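PDB 5BUD: decapping nuclease RAI1 from Candida albicans, which hydrolyses NAD caps, and also methylguanosine-capped and triphosphorylated 5' ends of RNA, using divalent metal ions, and stabilises and stimulates the exoribonuclease RAT1. Local coordinates for residues K87-E92 / P381-W386; Y172-I177 / L289-V294; S256-F261 / P310-A315. One frame throughout, in Å; residues are numbered along the deposited sequence.

Contact 1 of 3, residues K87-E92 / P381-W386; sequences KYETSE and PEFTEW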
loop_
_atom_site.group_PDB
_atom_site.type_symbol
_atom_site.label_atom_id
_atom_site.label_comp_id
_atom_site.label_asym_id
_atom_site.label_seq_id
_atom_site.Cartn_x
_atom_site.Cartn_y
_atom_site.Cartn_z
ATOM N N LYS A 87 -11.723 10.497 -15.668
ATOM C CA LYS A 87 -12.892 11.129 -15.043
ATOM C C LYS A 87 -12.552 12.408 -14.287
ATOM O O LYS A 87 -13.220 13.450 -14.470
ATOM C CB LYS A 87 -13.586 10.152 -14.116
ATOM C CG LYS A 87 -14.912 10.655 -13.580
ATOM C CD LYS A 87 -15.715 9.520 -12.951
ATOM C CE LYS A 87 -17.016 10.028 -12.348
ATOM N NZ LYS A 87 -16.743 11.082 -11.339
ATOM N N TYR A 88 -11.511 12.348 -13.442
ATOM C CA TYR A 88 -11.115 13.502 -12.642
ATOM C C TYR A 88 -10.598 14.605 -13.518
ATOM O O TYR A 88 -10.968 15.758 -13.359
ATOM C CB TYR A 88 -10.027 13.105 -11.618
ATOM C CG TYR A 88 -9.502 14.251 -10.753
ATOM C CD1 TYR A 88 -10.288 14.817 -9.744
ATOM C CD2 TYR A 88 -8.209 14.734 -10.918
ATOM C CE1 TYR A 88 -9.803 15.858 -8.951
ATOM C CE2 TYR A 88 -7.711 15.765 -10.129
ATOM C CZ TYR A 88 -8.510 16.326 -9.156
ATOM O OH TYR A 88 -7.991 17.339 -8.390
ATOM N N GLU A 89 -9.689 14.268 -14.423
ATOM C CA GLU A 89 -9.058 15.272 -15.248
ATOM C C GLU A 89 -10.071 15.920 -16.209
ATOM O O GLU A 89 -9.903 17.066 -16.578
ATOM C CB GLU A 89 -7.886 14.665 -16.022
ATOM C CG GLU A 89 -6.702 14.208 -15.149
ATOM C CD GLU A 89 -5.515 13.682 -15.963
ATOM O OE1 GLU A 89 -5.700 13.261 -17.144
ATOM O OE2 GLU A 89 -4.371 13.712 -15.429
ATOM N N THR A 90 -11.094 15.169 -16.618
ATOM C CA THR A 90 -12.115 15.689 -17.513
ATOM C C THR A 90 -12.886 16.770 -16.740
ATOM O O THR A 90 -13.076 17.866 -17.261
ATOM C CB THR A 90 -13.018 14.567 -18.089
ATOM O OG1 THR A 90 -12.248 13.720 -18.956
ATOM C CG2 THR A 90 -14.186 15.151 -18.896
ATOM N N SER A 91 -13.232 16.486 -15.476
ATOM C CA SER A 91 -13.851 17.483 -14.567
ATOM C C SER A 91 -13.030 18.740 -14.353
ATOM O O SER A 91 -13.572 19.836 -14.299
ATOM C CB SER A 91 -14.113 16.890 -13.188
ATOM O OG SER A 91 -15.343 16.230 -13.150
ATOM N N GLU A 92 -11.728 18.578 -14.202
ATOM C CA GLU A 92 -10.833 19.707 -13.973
ATOM C C GLU A 92 -10.449 20.447 -15.246
ATOM O O GLU A 92 -9.913 21.553 -15.168
ATOM C CB GLU A 92 -9.557 19.213 -13.299
ATOM C CG GLU A 92 -9.788 18.643 -11.904
ATOM C CD GLU A 92 -10.105 19.726 -10.899
ATOM O OE1 GLU A 92 -9.319 20.670 -10.797
ATOM O OE2 GLU A 92 -11.141 19.629 -10.215
ATOM N N PRO A 381 -5.855 2.709 -24.446
ATOM C CA PRO A 381 -6.128 3.614 -25.567
ATOM C C PRO A 381 -7.065 4.759 -25.200
ATOM O O PRO A 381 -6.911 5.866 -25.742
ATOM C CB PRO A 381 -6.706 2.685 -26.651
ATOM C CG PRO A 381 -7.168 1.455 -25.918
ATOM C CD PRO A 381 -6.218 1.310 -24.764
ATOM N N GLU A 382 -7.976 4.531 -24.256
ATOM C CA GLU A 382 -8.852 5.584 -23.751
ATOM C C GLU A 382 -8.024 6.678 -23.078
ATOM O O GLU A 382 -8.303 7.867 -23.253
ATOM C CB GLU A 382 -9.874 5.052 -22.738
ATOM C CG GLU A 382 -10.925 4.094 -23.310
ATOM C CD GLU A 382 -10.551 2.612 -23.189
ATOM O OE1 GLU A 382 -11.491 1.807 -23.071
ATOM O OE2 GLU A 382 -9.348 2.238 -23.213
ATOM N N PHE A 383 -7.008 6.278 -22.317
ATOM C CA PHE A 383 -6.191 7.270 -21.592
ATOM C C PHE A 383 -5.276 8.057 -22.492
ATOM O O PHE A 383 -5.206 9.284 -22.365
ATOM C CB PHE A 383 -5.367 6.610 -20.474
ATOM C CG PHE A 383 -4.476 7.581 -19.716
ATOM C CD1 PHE A 383 -5.033 8.559 -18.900
ATOM C CD2 PHE A 383 -3.100 7.523 -19.822
ATOM C CE1 PHE A 383 -4.232 9.456 -18.198
ATOM C CE2 PHE A 383 -2.291 8.413 -19.123
ATOM C CZ PHE A 383 -2.858 9.374 -18.315
ATOM N N THR A 384 -4.570 7.373 -23.402
ATOM C CA THR A 384 -3.702 8.059 -24.368
ATOM C C THR A 384 -4.500 9.080 -25.216
ATOM O O THR A 384 -4.069 10.232 -25.394
ATOM C CB THR A 384 -2.897 7.064 -25.244
ATOM O OG1 THR A 384 -3.779 6.221 -26.006
ATOM C CG2 THR A 384 -2.007 6.163 -24.367
ATOM N N GLU A 385 -5.677 8.671 -25.686
ATOM C CA GLU A 385 -6.544 9.574 -26.462
ATOM C C GLU A 385 -6.960 10.768 -25.635
ATOM O O GLU A 385 -6.884 11.904 -26.101
ATOM C CB GLU A 385 -7.806 8.870 -26.946
ATOM C CG GLU A 385 -8.630 9.740 -27.863
ATOM C CD GLU A 385 -9.918 9.092 -28.327
ATOM O OE1 GLU A 385 -9.974 7.856 -28.474
ATOM O OE2 GLU A 385 -10.872 9.848 -28.557
ATOM N N TRP A 386 -7.420 10.513 -24.405
ATOM C CA TRP A 386 -7.757 11.622 -23.515
ATOM C C TRP A 386 -6.594 12.608 -23.420
ATOM O O TRP A 386 -6.784 13.809 -23.605
ATOM C CB TRP A 386 -8.179 11.147 -22.119
ATOM C CG TRP A 386 -8.071 12.249 -21.088
ATOM C CD1 TRP A 386 -7.181 12.320 -20.039
ATOM C CD2 TRP A 386 -8.841 13.466 -21.039
ATOM N NE1 TRP A 386 -7.358 13.504 -19.341
ATOM C CE2 TRP A 386 -8.367 14.220 -19.927
ATOM C CE3 TRP A 386 -9.878 13.994 -21.821
ATOM C CZ2 TRP A 386 -8.908 15.454 -19.577
ATOM C CZ3 TRP A 386 -10.405 15.239 -21.474
ATOM C CH2 TRP A 386 -9.919 15.950 -20.360
#
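Glu89 OE1 is held by two consecutive residues of helix 381-389: it accepts the indole N-H of Trp386, with NE1 to OE1 at 2.8 Å, and forms a salt bridge with Arg387. The setting is a nearly parallel pair of helices, 78-92 and the C-terminal 381-389, packed at the periphery of the RAI1-like PD-(D/E)XK nuclease fold; the two short segments run 20° apart, with their axes 11.7 Å from each other at closest approach. That spacing is bridged chiefly by one large side chain, the indole of Trp386, whose CG stands anti to the backbone N (chi1 161°) and thus carries the ring across to helix 78-92.

The N-H...O angle of 146° shows a bent bond. OE1 lies almost in the indole plane, yet it is met on the anti side of the carboxylate, and the carboxylate and ring planes are well turned from each other. The remaining oxygen, OE2, accepts the backbone N-H of Ile96, so both oxygens of this buried acid have donors, which should hold the carboxylate in one rotation; the nearby arginine would probably help keep it ionised. The Glu89 stem also takes part, with CB 3.6 Å from Trp386 NE1.

Thr90 meets the same indole differently, over one face near the rim. Its hydroxyl is hydrogen-bonded to the carbonyl of Ile86, one turn earlier, which ties OG1 down beside the ring. Deeper in, Phe383 approaches Glu89 obliquely, CE1 to OE1 being 4.2 Å, while its ring also packs on Leu82, Ile85 and Ile86 of helix 78-92. On the six-membered part of the indole, Thr90 OG1 is 3.5 Å from both Trp386 CZ3 and Trp386 CH2.

Contact 2 of 3, residues Y172-I177 / L289-V294; sequences YKFETI and LILKNV. With MN (manganese (II) ion), chain G; nucleotides of chain C.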
loop_
_atom_site.group_PDB
_atom_site.type_symbol
_atom_site.label_atom_id
_atom_site.label_comp_id
_atom_site.label_asym_id
_atom_site.label_seq_id
_atom_site.Cartn_x
_atom_site.Cartn_y
_atom_site.Cartn_z
ATOM N N TYR A 172 -8.421 -9.718 7.497
ATOM C CA TYR A 172 -9.699 -9.277 6.910
ATOM C C TYR A 172 -10.851 -9.392 7.887
ATOM O O TYR A 172 -11.737 -8.558 7.905
ATOM C CB TYR A 172 -10.001 -10.131 5.666
ATOM C CG TYR A 172 -8.986 -9.971 4.569
ATOM C CD1 TYR A 172 -8.759 -8.724 3.966
ATOM C CD2 TYR A 172 -8.259 -11.051 4.130
ATOM C CE1 TYR A 172 -7.819 -8.581 2.964
ATOM C CE2 TYR A 172 -7.331 -10.927 3.123
ATOM C CZ TYR A 172 -7.113 -9.692 2.543
ATOM O OH TYR A 172 -6.187 -9.630 1.536
ATOM N N LYS A 173 -10.834 -10.403 8.743
ATOM C CA LYS A 173 -11.893 -10.543 9.754
ATOM C C LYS A 173 -11.861 -9.372 10.727
ATOM O O LYS A 173 -12.900 -8.833 11.136
ATOM C CB LYS A 173 -11.723 -11.870 10.515
ATOM C CG LYS A 173 -12.759 -12.120 11.615
ATOM C CD LYS A 173 -14.168 -12.400 11.106
ATOM C CE LYS A 173 -15.038 -12.911 12.255
ATOM N NZ LYS A 173 -16.465 -13.052 11.844
ATOM N N PHE A 174 -10.652 -8.947 11.090
ATOM C CA PHE A 174 -10.503 -7.822 11.984
ATOM C C PHE A 174 -11.106 -6.564 11.375
ATOM O O PHE A 174 -11.817 -5.821 12.067
ATOM C CB PHE A 174 -9.011 -7.617 12.349
ATOM C CG PHE A 174 -8.775 -6.477 13.280
ATOM C CD1 PHE A 174 -9.289 -6.495 14.572
ATOM C CD2 PHE A 174 -8.023 -5.383 12.881
ATOM C CE1 PHE A 174 -9.071 -5.428 15.442
ATOM C CE2 PHE A 174 -7.783 -4.311 13.753
ATOM C CZ PHE A 174 -8.330 -4.329 15.027
ATOM N N GLU A 175 -10.842 -6.333 10.084
ATOM C CA GLU A 175 -11.422 -5.212 9.397
ATOM C C GLU A 175 -12.944 -5.278 9.441
ATOM O O GLU A 175 -13.607 -4.262 9.611
ATOM C CB GLU A 175 -11.001 -5.153 7.923
ATOM C CG GLU A 175 -9.538 -4.873 7.648
ATOM C CD GLU A 175 -9.225 -4.979 6.150
ATOM O OE1 GLU A 175 -10.182 -5.098 5.368
ATOM O OE2 GLU A 175 -8.057 -4.987 5.745
ATOM N N THR A 176 -13.471 -6.481 9.279
ATOM C CA THR A 176 -14.914 -6.697 9.263
ATOM C C THR A 176 -15.535 -6.419 10.629
ATOM O O THR A 176 -16.534 -5.743 10.691
ATOM C CB THR A 176 -15.233 -8.134 8.780
ATOM O OG1 THR A 176 -14.666 -8.314 7.473
ATOM C CG2 THR A 176 -16.721 -8.373 8.723
ATOM N N ILE A 177 -14.928 -6.906 11.711
ATOM C CA ILE A 177 -15.521 -6.732 13.050
ATOM C C ILE A 177 -15.208 -5.383 13.712
ATOM O O ILE A 177 -15.892 -4.998 14.653
ATOM C CB ILE A 177 -15.275 -7.950 13.971
ATOM C CG1 ILE A 177 -13.785 -8.207 14.261
ATOM C CG2 ILE A 177 -15.850 -9.188 13.312
ATOM C CD1 ILE A 177 -13.187 -7.342 15.342
ATOM N N LEU A 289 -6.027 -17.185 18.044
ATOM C CA LEU A 289 -6.597 -16.166 17.169
ATOM C C LEU A 289 -7.787 -15.439 17.780
ATOM O O LEU A 289 -8.662 -14.958 17.079
ATOM C CB LEU A 289 -6.946 -16.772 15.792
ATOM C CG LEU A 289 -5.860 -17.700 15.206
ATOM C CD1 LEU A 289 -6.221 -18.288 13.853
ATOM C CD2 LEU A 289 -4.550 -16.954 15.101
ATOM N N ILE A 290 -7.803 -15.323 19.101
ATOM C CA ILE A 290 -8.792 -14.515 19.778
ATOM C C ILE A 290 -8.194 -13.105 19.929
ATOM O O ILE A 290 -7.053 -12.971 20.380
ATOM C CB ILE A 290 -9.102 -15.084 21.186
ATOM C CG1 ILE A 290 -9.466 -16.584 21.141
ATOM C CG2 ILE A 290 -10.196 -14.287 21.850
ATOM C CD1 ILE A 290 -10.701 -16.893 20.315
ATOM N N LEU A 291 -8.980 -12.072 19.628
ATOM C CA LEU A 291 -8.551 -10.684 19.808
ATOM C C LEU A 291 -8.495 -10.389 21.296
ATOM O O LEU A 291 -9.486 -10.569 21.995
ATOM C CB LEU A 291 -9.514 -9.720 19.130
ATOM C CG LEU A 291 -9.276 -8.219 19.219
ATOM C CD1 LEU A 291 -7.975 -7.787 18.550
ATOM C CD2 LEU A 291 -10.431 -7.442 18.635
ATOM N N LYS A 292 -7.342 -9.921 21.761
ATOM C CA LYS A 292 -7.087 -9.685 23.191
ATOM C C LYS A 292 -7.107 -8.208 23.525
ATOM O O LYS A 292 -7.666 -7.809 24.525
ATOM C CB LYS A 292 -5.726 -10.245 23.554
ATOM C CG LYS A 292 -5.560 -11.731 23.257
ATOM C CD LYS A 292 -6.595 -12.587 23.981
ATOM C CE LYS A 292 -6.471 -12.472 25.498
ATOM N NZ LYS A 292 -7.688 -13.036 26.138
ATOM N N ASN A 293 -6.483 -7.393 22.689
ATOM C CA ASN A 293 -6.533 -5.950 22.869
ATOM C C ASN A 293 -6.236 -5.184 21.570
ATOM O O ASN A 293 -5.675 -5.736 20.612
ATOM C CB ASN A 293 -5.569 -5.512 23.987
ATOM C CG ASN A 293 -4.123 -5.765 23.635
ATOM O OD1 ASN A 293 -3.695 -6.898 23.551
ATOM N ND2 ASN A 293 -3.362 -4.704 23.436
ATOM N N VAL A 294 -6.619 -3.910 21.563
ATOM C CA VAL A 294 -6.445 -3.047 20.419
ATOM C C VAL A 294 -5.670 -1.819 20.830
ATOM O O VAL A 294 -5.923 -1.268 21.890
ATOM C CB VAL A 294 -7.814 -2.646 19.854
ATOM C CG1 VAL A 294 -7.677 -1.590 18.779
ATOM C CG2 VAL A 294 -8.536 -3.898 19.363
HETATM MN MN MN G . -10.193 -4.537 3.233
ATOM O OP3 U C 1 -2.054 -3.975 4.042
ATOM P P U C 1 -3.237 -4.276 4.894
ATOM O OP1 U C 1 -2.900 -4.289 6.349
ATOM O OP2 U C 1 -4.437 -3.459 4.495
ATOM O "O5'" U C 1 -3.568 -5.786 4.472
ATOM C "C5'" U C 1 -4.889 -6.303 4.694
ATOM C "C4'" U C 1 -4.862 -7.778 5.028
ATOM O "O4'" U C 1 -4.669 -8.549 3.815
ATOM C "C3'" U C 1 -3.764 -8.279 5.960
ATOM O "O3'" U C 1 -4.093 -8.013 7.320
ATOM C "C2'" U C 1 -3.795 -9.770 5.645
ATOM O "O2'" U C 1 -4.925 -10.424 6.176
ATOM C "C1'" U C 1 -3.988 -9.748 4.126
ATOM N N1 U C 1 -2.730 -9.794 3.366
ATOM C C2 U C 1 -2.153 -11.035 3.201
ATOM O O2 U C 1 -2.649 -12.054 3.637
ATOM N N3 U C 1 -0.989 -11.039 2.476
ATOM C C4 U C 1 -0.345 -9.950 1.926
ATOM O O4 U C 1 0.701 -10.120 1.302
ATOM C C5 U C 1 -0.996 -8.697 2.154
ATOM C C6 U C 1 -2.134 -8.661 2.857
HETATM O O HOH W 1 -12.475 -3.827 3.316
HETATM O O HOH W 2 -9.906 -4.326 0.854
HETATM O O HOH W 3 -9.558 -2.249 3.569
HETATM O O HOH W 4 -11.147 -6.597 3.175
#
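The Phe174 ring presents its edge to the strand: Leu291 CD2 and Val294 CG2 both lie near the ring plane and meet the same rim carbon, CE1. The closer pair is Phe174 CE1 to Leu291 CD2 at 4.0 Å, with Leu291 CD1 also in reach of that carbon but well off the ring plane, so both leucine methyls come from the same side of it; Val294 CG2 follows at 4.2 Å from Phe174 CE1. With CG anti to the backbone N (chi1 -180°), the phenyl group leaves helix 158-178 toward strand 291-298 and crosses the leucine side chain at about a right angle. One turn later, Ile177 CD1 adds a looser apolar touch to Leu291 CD2.

A second flat group, Tyr172, has the ribose of U1 of chain C over one face, with C4' above the plane and offset toward the rim. Its hydroxyl comes 2.9 Å from the ribose O4' (Tyr172 OH to U1 O4') and is hydrogen-bonded to Asn202.

The helix thus works on two fronts in this PD-(D/E)XK nuclease: the apolar side packs against the strand, whereas Glu175 enters the metal centre. Glu175 OE1 binds a manganese ion at 2.2 Å, and four waters are the other ligands seen on that ion. Glu175 OE2 is turned toward the nucleotide, 3.6 Å from U1 C5'. Phe174 meanwhile packs on Thr248 and lies close to Leu246, a residue of the metal site.

At Lys292 and Asn293 the strand carries a classic beta bulge opposite Phe284. Within the helix, Tyr172 O accepts from both Thr176 N and Thr176 OG1, which arrive from opposite faces of its carbonyl plane; the hydroxyl bond, Thr176 OG1 to Tyr172 O, is 3.0 Å.

Contact 3 of 3, residues S256-F261 / P310-A315; sequences SQVVSF and PLTNAA. With nucleotides of chain C.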
loop_
_atom_site.group_PDB
_atom_site.type_symbol
_atom_site.label_atom_id
_atom_site.label_comp_id
_atom_site.label_asym_id
_atom_site.label_seq_id
_atom_site.Cartn_x
_atom_site.Cartn_y
_atom_site.Cartn_z
ATOM N N SER A 256 12.480 -11.295 21.055
ATOM C CA SER A 256 12.452 -11.680 19.643
ATOM C C SER A 256 11.223 -11.055 18.993
ATOM O O SER A 256 11.294 -10.523 17.860
ATOM C CB SER A 256 12.414 -13.192 19.479
ATOM O OG SER A 256 13.036 -13.545 18.266
ATOM N N GLN A 257 10.118 -11.090 19.741
ATOM C CA GLN A 257 8.832 -10.596 19.257
ATOM C C GLN A 257 8.843 -9.077 19.194
ATOM O O GLN A 257 8.233 -8.487 18.300
ATOM C CB GLN A 257 7.673 -11.123 20.116
ATOM C CG GLN A 257 7.667 -12.645 20.233
ATOM C CD GLN A 257 6.401 -13.267 20.817
ATOM O OE1 GLN A 257 6.457 -14.374 21.367
ATOM N NE2 GLN A 257 5.248 -12.603 20.659
ATOM N N VAL A 258 9.566 -8.445 20.113
ATOM C CA VAL A 258 9.739 -7.004 20.076
ATOM C C VAL A 258 10.457 -6.498 18.819
ATOM O O VAL A 258 10.026 -5.482 18.250
ATOM C CB VAL A 258 10.492 -6.502 21.330
ATOM C CG1 VAL A 258 10.867 -5.052 21.178
ATOM C CG2 VAL A 258 9.633 -6.695 22.556
ATOM N N VAL A 259 11.534 -7.161 18.371
ATOM C CA VAL A 259 12.211 -6.678 17.159
ATOM C C VAL A 259 11.373 -6.950 15.912
ATOM O O VAL A 259 11.328 -6.122 15.012
ATOM C CB VAL A 259 13.719 -7.071 16.978
ATOM C CG1 VAL A 259 14.319 -7.676 18.241
ATOM C CG2 VAL A 259 13.956 -7.953 15.757
ATOM N N SER A 260 10.673 -8.073 15.884
ATOM C CA SER A 260 9.756 -8.345 14.794
ATOM C C SER A 260 8.614 -7.317 14.739
ATOM O O SER A 260 8.225 -6.864 13.652
ATOM C CB SER A 260 9.193 -9.761 14.948
ATOM O OG SER A 260 8.377 -10.059 13.853
ATOM N N PHE A 261 8.078 -6.940 15.894
ATOM C CA PHE A 261 7.011 -5.969 15.930
ATOM C C PHE A 261 7.539 -4.610 15.459
ATOM O O PHE A 261 6.872 -3.919 14.685
ATOM C CB PHE A 261 6.325 -5.858 17.313
ATOM C CG PHE A 261 5.245 -4.807 17.336
ATOM C CD1 PHE A 261 4.021 -5.025 16.686
ATOM C CD2 PHE A 261 5.473 -3.565 17.910
ATOM C CE1 PHE A 261 3.062 -4.025 16.654
ATOM C CE2 PHE A 261 4.509 -2.560 17.869
ATOM C CZ PHE A 261 3.299 -2.803 17.262
ATOM N N PRO A 310 14.326 0.918 24.203
ATOM C CA PRO A 310 15.548 0.427 24.810
ATOM C C PRO A 310 15.880 -1.032 24.458
ATOM O O PRO A 310 17.038 -1.413 24.543
ATOM C CB PRO A 310 15.306 0.613 26.309
ATOM C CG PRO A 310 13.841 0.651 26.466
ATOM C CD PRO A 310 13.299 1.248 25.213
ATOM N N LEU A 311 14.889 -1.818 24.032
ATOM C CA LEU A 311 15.114 -3.206 23.676
ATOM C C LEU A 311 15.592 -3.449 22.255
ATOM O O LEU A 311 16.062 -4.535 21.977
ATOM C CB LEU A 311 13.842 -4.031 23.901
ATOM C CG LEU A 311 13.202 -3.937 25.283
ATOM C CD1 LEU A 311 12.166 -5.038 25.450
ATOM C CD2 LEU A 311 14.265 -4.044 26.362
ATOM N N THR A 312 15.511 -2.478 21.346
ATOM C CA THR A 312 15.794 -2.811 19.960
ATOM C C THR A 312 17.006 -2.123 19.386
ATOM O O THR A 312 16.992 -1.712 18.235
ATOM C CB THR A 312 14.575 -2.495 19.085
ATOM O OG1 THR A 312 14.238 -1.109 19.240
ATOM C CG2 THR A 312 13.414 -3.355 19.501
ATOM N N ASN A 313 18.082 -2.012 20.154
ATOM C CA ASN A 313 19.306 -1.480 19.569
ATOM C C ASN A 313 20.049 -2.485 18.695
ATOM O O ASN A 313 19.937 -3.699 18.871
ATOM C CB ASN A 313 20.219 -0.859 20.621
ATOM C CG ASN A 313 19.797 0.554 20.960
ATOM O OD1 ASN A 313 20.438 1.512 20.543
ATOM N ND2 ASN A 313 18.680 0.694 21.661
ATOM N N ALA A 314 20.777 -1.941 17.728
ATOM C CA ALA A 314 21.598 -2.708 16.808
ATOM C C ALA A 314 22.685 -1.789 16.258
ATOM O O ALA A 314 22.648 -0.570 16.471
ATOM C CB ALA A 314 20.742 -3.264 15.669
ATOM N N ALA A 315 23.652 -2.374 15.555
ATOM C CA ALA A 315 24.613 -1.590 14.797
ATOM C C ALA A 315 23.832 -0.590 13.954
ATOM O O ALA A 315 22.757 -0.923 13.427
ATOM C CB ALA A 315 25.447 -2.492 13.907
ATOM P P U C 4 2.966 -16.532 14.688
ATOM O OP1 U C 4 2.988 -17.972 15.057
ATOM O OP2 U C 4 1.715 -15.759 14.783
ATOM O "O5'" U C 4 4.087 -15.797 15.543
ATOM C "C5'" U C 4 5.377 -16.405 15.717
ATOM C "C4'" U C 4 5.804 -16.244 17.150
ATOM O "O4'" U C 4 7.249 -16.334 17.247
ATOM C "C3'" U C 4 5.512 -14.861 17.688
ATOM O "O3'" U C 4 5.543 -14.931 19.103
ATOM C "C2'" U C 4 6.625 -14.061 17.020
ATOM O "O2'" U C 4 6.839 -12.756 17.520
ATOM C "C1'" U C 4 7.808 -15.031 17.156
ATOM N N1 U C 4 8.744 -15.009 16.019
ATOM C C2 U C 4 9.028 -13.784 15.443
ATOM O O2 U C 4 8.541 -12.738 15.835
ATOM N N3 U C 4 9.899 -13.833 14.383
ATOM C C4 U C 4 10.504 -14.951 13.850
ATOM O O4 U C 4 11.267 -14.827 12.891
ATOM C C5 U C 4 10.162 -16.179 14.500
ATOM C C6 U C 4 9.314 -16.167 15.537
#
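Val258 overlaps Thr312 methyl against methyl: CG1 of the valine and CG2 of the threonine are only 3.5 Å apart, tighter than usual van der Waals contact between carbons. The two side chains cross at about a right angle. CG1 is the valine branch anti to the backbone N (chi1 171°), and it also reaches Leu311, whose CB lies 4.2 Å away from Val258 CG1. The other branch, CG2, has Leu311 CD1 at the same distance of 4.2 Å, so each valine methyl touches its own part of the leucine.

Thr312 CG2 passes on beyond Val258 to the backbone of the next residue, standing 4.2 Å from Val259 CA. The backbones are also nearest here, with CA of Val259 and CA of Thr312 6.0 Å apart. The threonine hydroxyl serves a different task, hydrogen-bonding Glu262 further along helix 255-275, while the carbonyl of Thr312 accepts from Lys319. Methyl and hydroxyl therefore both bind this buried residue to the helix, one by apolar contact and one by a polar bond.

No hydrogen bond joins the two segments directly. On another side of the helix, Gln257 and Ser260 border U4 of chain C, Ser260 CB coming 3.2 Å from U4 O2; the fit of Gln257 to the ribose is too close in the model to interpret. The arrangement is that of an irregular loop, between helices 302-307 and 322-339, laid over the N-terminal part of long helix 255-275 in the PD-(D/E)XK nuclease fold, a helix that also borders the bound RNA.

Contacts 2 and 3 belong to the RNA-bound side of the nuclease, whereas contact 1 lies across the chain's centre from both. Contact 2 reaches the metal site through Glu175 and borders U1 of chain C; contact 3 borders U4 of the same RNA, so the two helices flank different parts of one bound strand. Their centres are 25 Å apart and their nearest atoms about 9 Å, without touching, and their segments interleave along the sequence. Contact 1, joining residues 87-92 to the C-terminal helix, spans both in sequence; its centre is 40 Å from that of contact 2 and 48 Å from that of contact 3, and its nearest atom is about 24 Å from the RNA.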